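Local coordinates for VAO-type flavoprotein oxidase VAO615 (Myceliophthora thermophila, PDB 6F72), which probably acts as an oxidoreductase that carries bicovalently bound FAD and, once reduced, reacts rapidly with molecular oxygen, although its substrate is not known, at residues V225-H237 and L278-M292. Residues are numbered along the deposited sequence; the frame is centred on the assembly and turned at random.
Sequences VGIVGGYTQGGGH and LSGGGGGTFAVVLSM. With FAD (flavin-adenine dinucleotide), chain E.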
ATOM      1  N   VAL A 225       0.150   1.750   7.687  1.00 24.06           N
ATOM      2  CA  VAL A 225       0.247   2.259   6.303  1.00 23.28           C
ATOM      3  C   VAL A 225       0.151   3.789   6.242  1.00 22.80           C
ATOM      4  O   VAL A 225      -0.672   4.375   6.937  1.00 22.81           O
ATOM      5  CB  VAL A 225      -0.804   1.584   5.398  1.00 23.15           C
ATOM      6  CG1 VAL A 225      -0.969   2.314   4.071  1.00 22.70           C
ATOM      7  CG2 VAL A 225      -0.385   0.134   5.168  1.00 23.40           C
ATOM      8  N   GLY A 226       1.019   4.411   5.438  1.00 22.32           N
ATOM      9  CA  GLY A 226       1.037   5.861   5.288  1.00 22.05           C
ATOM     10  C   GLY A 226      -0.080   6.358   4.372  1.00 21.74           C
ATOM     11  O   GLY A 226       0.018   6.219   3.140  1.00 21.41           O
ATOM     12  N   ILE A 227      -1.110   6.960   4.982  1.00 21.69           N
ATOM     13  CA  ILE A 227      -2.326   7.421   4.280  1.00 21.46           C
ATOM     14  C   ILE A 227      -2.074   8.467   3.189  1.00 21.15           C
ATOM     15  O   ILE A 227      -2.738   8.444   2.164  1.00 21.05           O
ATOM     16  CB  ILE A 227      -3.453   7.845   5.269  1.00 21.79           C
ATOM     17  CG1 ILE A 227      -4.819   7.849   4.573  1.00 21.79           C
ATOM     18  CG2 ILE A 227      -3.139   9.162   5.989  1.00 21.91           C
ATOM     19  CD1 ILE A 227      -5.990   8.065   5.513  1.00 22.23           C
ATOM     20  N   VAL A 228      -1.099   9.341   3.401  1.00 21.00           N
ATOM     21  CA  VAL A 228      -0.763  10.441   2.483  1.00 20.75           C
ATOM     22  C   VAL A 228       0.258   9.985   1.428  1.00 20.48           C
ATOM     23  O   VAL A 228       0.454  10.644   0.402  1.00 20.31           O
ATOM     24  CB  VAL A 228      -0.238  11.658   3.285  1.00 21.10           C
ATOM     25  CG1 VAL A 228      -0.092  12.908   2.408  1.00 21.17           C
ATOM     26  CG2 VAL A 228      -1.175  11.962   4.455  1.00 21.35           C
ATOM     27  N   GLY A 229       0.902   8.846   1.690  1.00 20.36           N
ATOM     28  CA  GLY A 229       1.963   8.340   0.825  1.00 20.28           C
ATOM     29  C   GLY A 229       1.460   7.545  -0.371  1.00 20.07           C
ATOM     30  O   GLY A 229       0.489   7.930  -1.028  1.00 20.01           O
ATOM     31  N   GLY A 230       2.112   6.413  -0.631  1.00 20.09           N
ATOM     32  CA  GLY A 230       1.791   5.550  -1.768  1.00 19.88           C
ATOM     33  C   GLY A 230       0.391   4.989  -1.729  1.00 19.78           C
ATOM     34  O   GLY A 230      -0.147   4.625  -2.775  1.00 19.80           O
ATOM     35  N   TYR A 231      -0.187   4.917  -0.529  1.00 19.73           N
ATOM     36  CA  TYR A 231      -1.566   4.478  -0.322  1.00 19.75           C
ATOM     37  C   TYR A 231      -2.610   5.310  -1.124  1.00 19.63           C
ATOM     38  O   TYR A 231      -3.267   4.780  -2.034  1.00 19.66           O
ATOM     39  CB  TYR A 231      -1.913   4.444   1.178  1.00 19.90           C
ATOM     40  CG  TYR A 231      -3.369   4.127   1.423  1.00 20.09           C
ATOM     41  CD1 TYR A 231      -3.836   2.801   1.385  1.00 20.26           C
ATOM     42  CD2 TYR A 231      -4.307   5.165   1.631  1.00 20.07           C
ATOM     43  CE1 TYR A 231      -5.185   2.515   1.582  1.00 20.52           C
ATOM     44  CE2 TYR A 231      -5.644   4.890   1.838  1.00 20.28           C
ATOM     45  CZ  TYR A 231      -6.089   3.579   1.791  1.00 20.53           C
ATOM     46  OH  TYR A 231      -7.421   3.323   1.987  1.00 20.78           O
ATOM     47  N   THR A 232      -2.731   6.602  -0.811  1.00 19.50           N
ATOM     48  CA  THR A 232      -3.693   7.449  -1.511  1.00 19.45           C
ATOM     49  C   THR A 232      -3.197   7.725  -2.928  1.00 19.39           C
ATOM     50  O   THR A 232      -3.977   7.694  -3.864  1.00 19.43           O
ATOM     51  CB  THR A 232      -4.035   8.762  -0.750  1.00 19.46           C
ATOM     52  OG1 THR A 232      -4.689   8.455   0.487  1.00 19.53           O
ATOM     53  CG2 THR A 232      -4.987   9.583  -1.549  1.00 19.49           C
ATOM     54  N   GLN A 233      -1.901   7.972  -3.080  1.00 19.40           N
ATOM     55  CA  GLN A 233      -1.337   8.295  -4.395  1.00 19.48           C
ATOM     56  C   GLN A 233      -1.511   7.180  -5.432  1.00 19.66           C
ATOM     57  O   GLN A 233      -1.662   7.458  -6.624  1.00 19.74           O
ATOM     58  CB  GLN A 233       0.136   8.683  -4.255  1.00 19.47           C
ATOM     59  CG  GLN A 233       0.322  10.084  -3.653  1.00 19.47           C
ATOM     60  CD  GLN A 233       1.763  10.432  -3.347  1.00 19.58           C
ATOM     61  OE1 GLN A 233       2.604  10.473  -4.250  1.00 19.68           O
ATOM     62  NE2 GLN A 233       2.048  10.750  -2.073  1.00 19.59           N
ATOM     63  N   GLY A 234      -1.503   5.929  -4.972  1.00 19.76           N
ATOM     64  CA  GLY A 234      -1.700   4.786  -5.858  1.00 20.10           C
ATOM     65  C   GLY A 234      -3.129   4.265  -5.966  1.00 20.35           C
ATOM     66  O   GLY A 234      -3.369   3.222  -6.604  1.00 20.67           O
ATOM     67  N   GLY A 235      -4.077   4.950  -5.337  1.00 20.36           N
ATOM     68  CA  GLY A 235      -5.456   4.477  -5.316  1.00 20.70           C
ATOM     69  C   GLY A 235      -5.983   4.472  -3.905  1.00 20.79           C
ATOM     70  O   GLY A 235      -6.503   5.501  -3.433  1.00 20.77           O
ATOM     71  N   GLY A 236      -5.831   3.328  -3.234  1.00 20.92           N
ATOM     72  CA  GLY A 236      -6.134   3.210  -1.812  1.00 21.08           C
ATOM     73  C   GLY A 236      -7.521   2.676  -1.527  1.00 21.56           C
ATOM     74  O   GLY A 236      -8.494   3.442  -1.445  1.00 21.48           O
ATOM     75  N   HIS A 237      -7.623   1.359  -1.357  1.00 22.00           N
ATOM     76  CA  HIS A 237      -8.898   0.782  -0.954  1.00 22.56           C
ATOM     77  C   HIS A 237      -9.061   0.736   0.569  1.00 22.59           C
ATOM     78  O   HIS A 237      -8.091   0.892   1.323  1.00 22.37           O
ATOM     79  CB  HIS A 237      -9.136  -0.566  -1.629  1.00 23.29           C
ATOM     80  CG  HIS A 237      -8.520  -1.728  -0.918  1.00 23.85           C
ATOM     81  ND1 HIS A 237      -7.218  -2.134  -1.140  1.00 23.85           N
ATOM     82  CD2 HIS A 237      -9.038  -2.593  -0.010  1.00 24.44           C
ATOM     83  CE1 HIS A 237      -6.957  -3.187  -0.385  1.00 24.35           C
ATOM     84  NE2 HIS A 237      -8.045  -3.489   0.306  1.00 24.71           N
ATOM     85  N   LEU A 278      -1.429  12.709  -9.329  1.00 18.08           N
ATOM     86  CA  LEU A 278      -1.190  12.334  -7.934  1.00 17.88           C
ATOM     87  C   LEU A 278      -2.342  11.564  -7.271  1.00 17.73           C
ATOM     88  O   LEU A 278      -2.120  10.824  -6.306  1.00 17.57           O
ATOM     89  CB  LEU A 278      -0.797  13.545  -7.076  1.00 17.95           C
ATOM     90  CG  LEU A 278       0.605  14.151  -7.200  1.00 18.13           C
ATOM     91  CD1 LEU A 278       0.597  15.518  -6.530  1.00 18.37           C
ATOM     92  CD2 LEU A 278       1.699  13.272  -6.580  1.00 18.03           C
ATOM     93  N   SER A 279      -3.555  11.741  -7.787  1.00 17.83           N
ATOM     94  CA  SER A 279      -4.748  11.119  -7.214  1.00 17.81           C
ATOM     95  C   SER A 279      -5.033   9.760  -7.899  1.00 17.87           C
ATOM     96  O   SER A 279      -6.005   9.614  -8.672  1.00 18.06           O
ATOM     97  CB  SER A 279      -5.951  12.083  -7.340  1.00 18.01           C
ATOM     98  OG  SER A 279      -5.759  13.312  -6.640  1.00 18.03           O
ATOM     99  N   GLY A 280      -4.179   8.774  -7.628  1.00 17.75           N
ATOM    100  CA  GLY A 280      -4.339   7.424  -8.196  1.00 17.88           C
ATOM    101  C   GLY A 280      -3.311   7.019  -9.234  1.00 17.97           C
ATOM    102  O   GLY A 280      -3.277   5.844  -9.634  1.00 18.18           O
ATOM    103  N   GLY A 281      -2.445   7.950  -9.644  1.00 17.97           N
ATOM    104  CA  GLY A 281      -1.376   7.669 -10.616  1.00 18.15           C
ATOM    105  C   GLY A 281      -0.104   7.046 -10.038  1.00 18.10           C
ATOM    106  O   GLY A 281       0.859   6.801 -10.777  1.00 18.23           O
ATOM    107  N   GLY A 282      -0.093   6.824  -8.727  1.00 17.97           N
ATOM    108  CA  GLY A 282       1.059   6.233  -8.034  1.00 18.07           C
ATOM    109  C   GLY A 282       2.039   7.218  -7.404  1.00 18.12           C
ATOM    110  O   GLY A 282       2.323   8.284  -7.959  1.00 18.22           O
ATOM    111  N   GLY A 283       2.588   6.819  -6.256  1.00 18.14           N
ATOM    112  CA  GLY A 283       3.569   7.614  -5.506  1.00 18.24           C
ATOM    113  C   GLY A 283       4.965   7.639  -6.081  1.00 18.50           C
ATOM    114  O   GLY A 283       5.339   6.768  -6.868  1.00 18.64           O
ATOM    115  N   GLY A 284       5.742   8.650  -5.686  1.00 18.67           N
ATOM    116  CA  GLY A 284       7.188   8.635  -5.880  1.00 19.01           C
ATOM    117  C   GLY A 284       7.692   8.933  -7.272  1.00 19.28           C
ATOM    118  O   GLY A 284       8.884   8.774  -7.555  1.00 19.59           O
ATOM    119  N   THR A 285       6.799   9.346  -8.161  1.00 19.25           N
ATOM    120  CA  THR A 285       7.235   9.672  -9.521  1.00 19.54           C
ATOM    121  C   THR A 285       6.931  11.098 -10.005  1.00 19.66           C
ATOM    122  O   THR A 285       7.705  11.662 -10.792  1.00 20.03           O
ATOM    123  CB  THR A 285       6.822   8.605 -10.551  1.00 19.57           C
ATOM    124  OG1 THR A 285       7.447   8.907 -11.804  1.00 19.98           O
ATOM    125  CG2 THR A 285       5.312   8.536 -10.741  1.00 19.37           C
ATOM    126  N   PHE A 286       5.832  11.673  -9.524  1.00 19.42           N
ATOM    127  CA  PHE A 286       5.379  12.990 -10.015  1.00 19.62           C
ATOM    128  C   PHE A 286       5.948  14.192  -9.267  1.00 19.85           C
ATOM    129  O   PHE A 286       6.267  15.198  -9.893  1.00 20.23           O
ATOM    130  CB  PHE A 286       3.850  13.075 -10.057  1.00 19.33           C
ATOM    131  CG  PHE A 286       3.216  12.090 -11.006  1.00 19.25           C
ATOM    132  CD1 PHE A 286       3.400  12.212 -12.393  1.00 19.53           C
ATOM    133  CD2 PHE A 286       2.443  11.037 -10.517  1.00 18.96           C
ATOM    134  CE1 PHE A 286       2.828  11.305 -13.268  1.00 19.57           C
ATOM    135  CE2 PHE A 286       1.855  10.123 -11.401  1.00 19.01           C
ATOM    136  CZ  PHE A 286       2.054  10.256 -12.775  1.00 19.32           C
ATOM    137  N   ALA A 287       6.049  14.064  -7.942  1.00 19.72           N
ATOM    138  CA  ALA A 287       6.459  15.143  -7.032  1.00 20.02           C
ATOM    139  C   ALA A 287       6.621  14.589  -5.616  1.00 19.87           C
ATOM    140  O   ALA A 287       6.135  13.491  -5.308  1.00 19.52           O
ATOM    141  CB  ALA A 287       5.430  16.282  -7.043  1.00 20.07           C
ATOM    142  N   VAL A 288       7.281  15.365  -4.755  1.00 20.19           N
ATOM    143  CA  VAL A 288       7.396  15.016  -3.348  1.00 20.18           C
ATOM    144  C   VAL A 288       6.218  15.643  -2.618  1.00 20.15           C
ATOM    145  O   VAL A 288       6.070  16.873  -2.610  1.00 20.46           O
ATOM    146  CB  VAL A 288       8.744  15.490  -2.742  1.00 20.66           C
ATOM    147  CG1 VAL A 288       8.916  14.984  -1.326  1.00 20.60           C
ATOM    148  CG2 VAL A 288       9.907  15.025  -3.598  1.00 20.85           C
ATOM    149  N   VAL A 289       5.397  14.808  -1.991  1.00 19.85           N
ATOM    150  CA  VAL A 289       4.197  15.284  -1.295  1.00 19.89           C
ATOM    151  C   VAL A 289       4.541  15.619   0.152  1.00 20.24           C
ATOM    152  O   VAL A 289       5.125  14.779   0.862  1.00 20.21           O
ATOM    153  CB  VAL A 289       3.057  14.234  -1.344  1.00 19.48           C
ATOM    154  CG1 VAL A 289       1.981  14.514  -0.298  1.00 19.44           C
ATOM    155  CG2 VAL A 289       2.462  14.143  -2.754  1.00 19.29           C
ATOM    156  N   LEU A 290       4.172  16.830   0.573  1.00 20.65           N
ATOM    157  CA  LEU A 290       4.356  17.286   1.956  1.00 21.15           C
ATOM    158  C   LEU A 290       3.108  17.115   2.808  1.00 21.18           C
ATOM    159  O   LEU A 290       3.186  16.907   4.014  1.00 21.31           O
ATOM    160  CB  LEU A 290       4.819  18.740   1.980  1.00 21.72           C
ATOM    161  CG  LEU A 290       6.142  19.100   1.297  1.00 22.01           C
ATOM    162  CD1 LEU A 290       6.230  20.615   1.184  1.00 22.59           C
ATOM    163  CD2 LEU A 290       7.344  18.560   2.060  1.00 22.19           C
ATOM    164  N   SER A 291       1.945  17.220   2.170  1.00 21.21           N
ATOM    165  CA  SER A 291       0.675  16.988   2.841  1.00 21.38           C
ATOM    166  C   SER A 291      -0.391  16.755   1.796  1.00 21.32           C
ATOM    167  O   SER A 291      -0.189  17.055   0.611  1.00 21.25           O
ATOM    168  CB  SER A 291       0.287  18.188   3.733  1.00 21.89           C
ATOM    169  OG  SER A 291      -0.220  19.270   2.966  1.00 22.08           O
ATOM    170  N   MET A 292      -1.519  16.212   2.253  1.00 21.54           N
ATOM    171  CA  MET A 292      -2.758  16.185   1.479  1.00 21.68           C
ATOM    172  C   MET A 292      -3.886  16.757   2.323  1.00 22.10           C
ATOM    173  O   MET A 292      -3.849  16.709   3.555  1.00 22.38           O
ATOM    174  CB  MET A 292      -3.087  14.753   1.012  1.00 21.41           C
ATOM    175  CG  MET A 292      -3.662  13.819   2.066  1.00 21.48           C
ATOM    176  SD  MET A 292      -4.188  12.249   1.358  1.00 21.42           S
ATOM    177  CE  MET A 292      -5.157  11.590   2.722  1.00 21.47           C
TER
HETATM  178  PA  FAD E 601       6.190   3.686   1.265  1.00 27.71           P
HETATM  179  O1A FAD E 601       6.898   2.414   0.874  1.00 29.18           O
HETATM  180  O2A FAD E 601       6.929   4.598   2.203  1.00 28.96           O
HETATM  181  O5B FAD E 601       5.803   4.477  -0.079  1.00 27.29           O
HETATM  182  C5B FAD E 601       5.265   3.809  -1.222  1.00 25.55           C
HETATM  183  C4B FAD E 601       5.550   4.583  -2.504  1.00 24.27           C
HETATM  184  O4B FAD E 601       5.026   5.908  -2.393  1.00 24.31           O
HETATM  185  C3B FAD E 601       7.022   4.740  -2.832  1.00 23.62           C
HETATM  186  O3B FAD E 601       7.137   4.684  -4.260  1.00 22.80           O
HETATM  187  C2B FAD E 601       7.381   6.136  -2.351  1.00 23.16           C
HETATM  188  O2B FAD E 601       8.434   6.714  -3.126  1.00 22.94           O
HETATM  189  C1B FAD E 601       6.072   6.884  -2.536  1.00 23.87           C
HETATM  190  N9A FAD E 601       5.823   7.954  -1.541  1.00 23.54           N
HETATM  191  C8A FAD E 601       5.406   7.765  -0.270  1.00 23.37           C
HETATM  192  N7A FAD E 601       5.235   8.955   0.359  1.00 23.09           N
HETATM  193  C5A FAD E 601       5.535   9.922  -0.523  1.00 23.16           C
HETATM  194  C6A FAD E 601       5.564  11.401  -0.505  1.00 22.71           C
HETATM  195  N6A FAD E 601       5.234  12.063   0.626  1.00 22.98           N
HETATM  196  N1A FAD E 601       5.940  12.047  -1.633  1.00 22.39           N
HETATM  197  C2A FAD E 601       6.279  11.390  -2.763  1.00 23.03           C
HETATM  198  N3A FAD E 601       6.267  10.036  -2.851  1.00 23.47           N
HETATM  199  C4A FAD E 601       5.913   9.264  -1.783  1.00 23.16           C
HETATM  200  N1  FAD E 601      -3.270  -0.919   0.392  1.00 30.38           N
HETATM  201  C2  FAD E 601      -4.618  -0.822   0.269  1.00 30.63           C
HETATM  202  O2  FAD E 601      -5.096  -0.234  -0.729  1.00 30.15           O
HETATM  203  N3  FAD E 601      -5.456  -1.345   1.192  1.00 31.27           N
HETATM  204  C4  FAD E 601      -5.040  -2.004   2.285  1.00 30.35           C
HETATM  205  O4  FAD E 601      -5.854  -2.475   3.111  1.00 30.68           O
HETATM  206  C4X FAD E 601      -3.581  -2.140   2.493  1.00 29.87           C
HETATM  207  N5  FAD E 601      -3.075  -2.774   3.572  1.00 29.64           N
HETATM  208  C5X FAD E 601      -1.730  -2.903   3.759  1.00 28.29           C
HETATM  209  C6  FAD E 601      -1.223  -3.567   4.897  1.00 25.79           C
HETATM  210  C7  FAD E 601       0.175  -3.681   5.064  1.00 25.45           C
HETATM  211  C7M FAD E 601       0.700  -4.406   6.290  1.00 26.35           C
HETATM  212  C8  FAD E 601       1.117  -3.087   4.046  1.00 24.56           C
HETATM  213  C8M FAD E 601       2.632  -3.070   4.185  1.00 20.20           C
HETATM  214  C9  FAD E 601       0.594  -2.435   2.934  1.00 26.36           C
HETATM  215  C9A FAD E 601      -0.787  -2.320   2.746  1.00 27.54           C
HETATM  216  N10 FAD E 601      -1.301  -1.635   1.619  1.00 28.38           N
HETATM  217  C10 FAD E 601      -2.700  -1.544   1.454  1.00 29.56           C
HETATM  218  C1' FAD E 601      -0.390  -1.111   0.604  1.00 27.94           C
HETATM  219  C2' FAD E 601      -0.153   0.368   0.538  1.00 27.79           C
HETATM  220  O2' FAD E 601      -1.315   0.968  -0.029  1.00 29.04           O
HETATM  221  C3' FAD E 601       1.048   0.540  -0.384  1.00 26.83           C
HETATM  222  O3' FAD E 601       2.127  -0.338   0.003  1.00 27.33           O
HETATM  223  C4' FAD E 601       1.530   1.983  -0.401  1.00 25.74           C
HETATM  224  O4' FAD E 601       2.490   2.150  -1.446  1.00 24.49           O
HETATM  225  C5' FAD E 601       2.082   2.413   0.959  1.00 26.27           C
HETATM  226  O5' FAD E 601       2.621   3.724   0.906  1.00 27.08           O
HETATM  227  P   FAD E 601       3.530   4.255   2.120  1.00 26.78           P
HETATM  228  O1P FAD E 601       2.823   3.964   3.413  1.00 24.13           O
HETATM  229  O2P FAD E 601       3.938   5.657   1.732  1.00 27.14           O
HETATM  230  O3P FAD E 601       4.819   3.290   2.000  1.00 27.06           O
HETATM  231  O   HOH W   1       1.913   4.559  -4.930  1.00 20.21           O
HETATM  232  O   HOH W   2       4.407  11.457  -5.514  1.00 22.00           O
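The backbone oxygen of Q233, at the end of helix 227-233, is gripped by two amides of the glycine run 280-284. G282 N gives Q233 O the stronger bond at 2.7 Å, arriving from above the carbonyl plane, and G280 N adds a weak one to Q233 O at 3.0 Å. Glycine suits this run: G280 and G282 adopt backbone angles at which a CB would jam against the preceding carbonyl, and at G283 one would strike the FAD ribose.

The Q233 side chain leaves beside its own backbone N (chi1 -74°) and runs extended, bringing its amide between the helix and V289. There Q233 NE2 donates to V228 O at 2.9 Å, on a lone pair and almost in the amide's own plane, while Q233 OE1 lies 3.3 Å from G283 CA. A water bridges G284 N and A287 O nearby, but its very close approach to Q233 OE1 makes a bond there doubtful. Cutting Q233 back to alanine is likely to leave V228 O without its side-chain donor and open a gap beside V289. V289 CG2 packs 3.5 Å from Q233 NE2. The V289 backbone, however, reads the adenine: V289 N donates to FAD N1A at 2.8 Å and V289 O accepts from FAD N6A.

Farther along strand 288-298, M292 lays its flexible thioether over the helix, M292 CG 3.7 Å from V228 CG1 and SD near T232.

Within this PCMH-type FAD domain, G226 N and G230 N bind a phosphate of the same cofactor, so the contact joins phosphate recognition to adenine recognition, and the hydrogen bonds these two segments make with FAD all use backbone atoms.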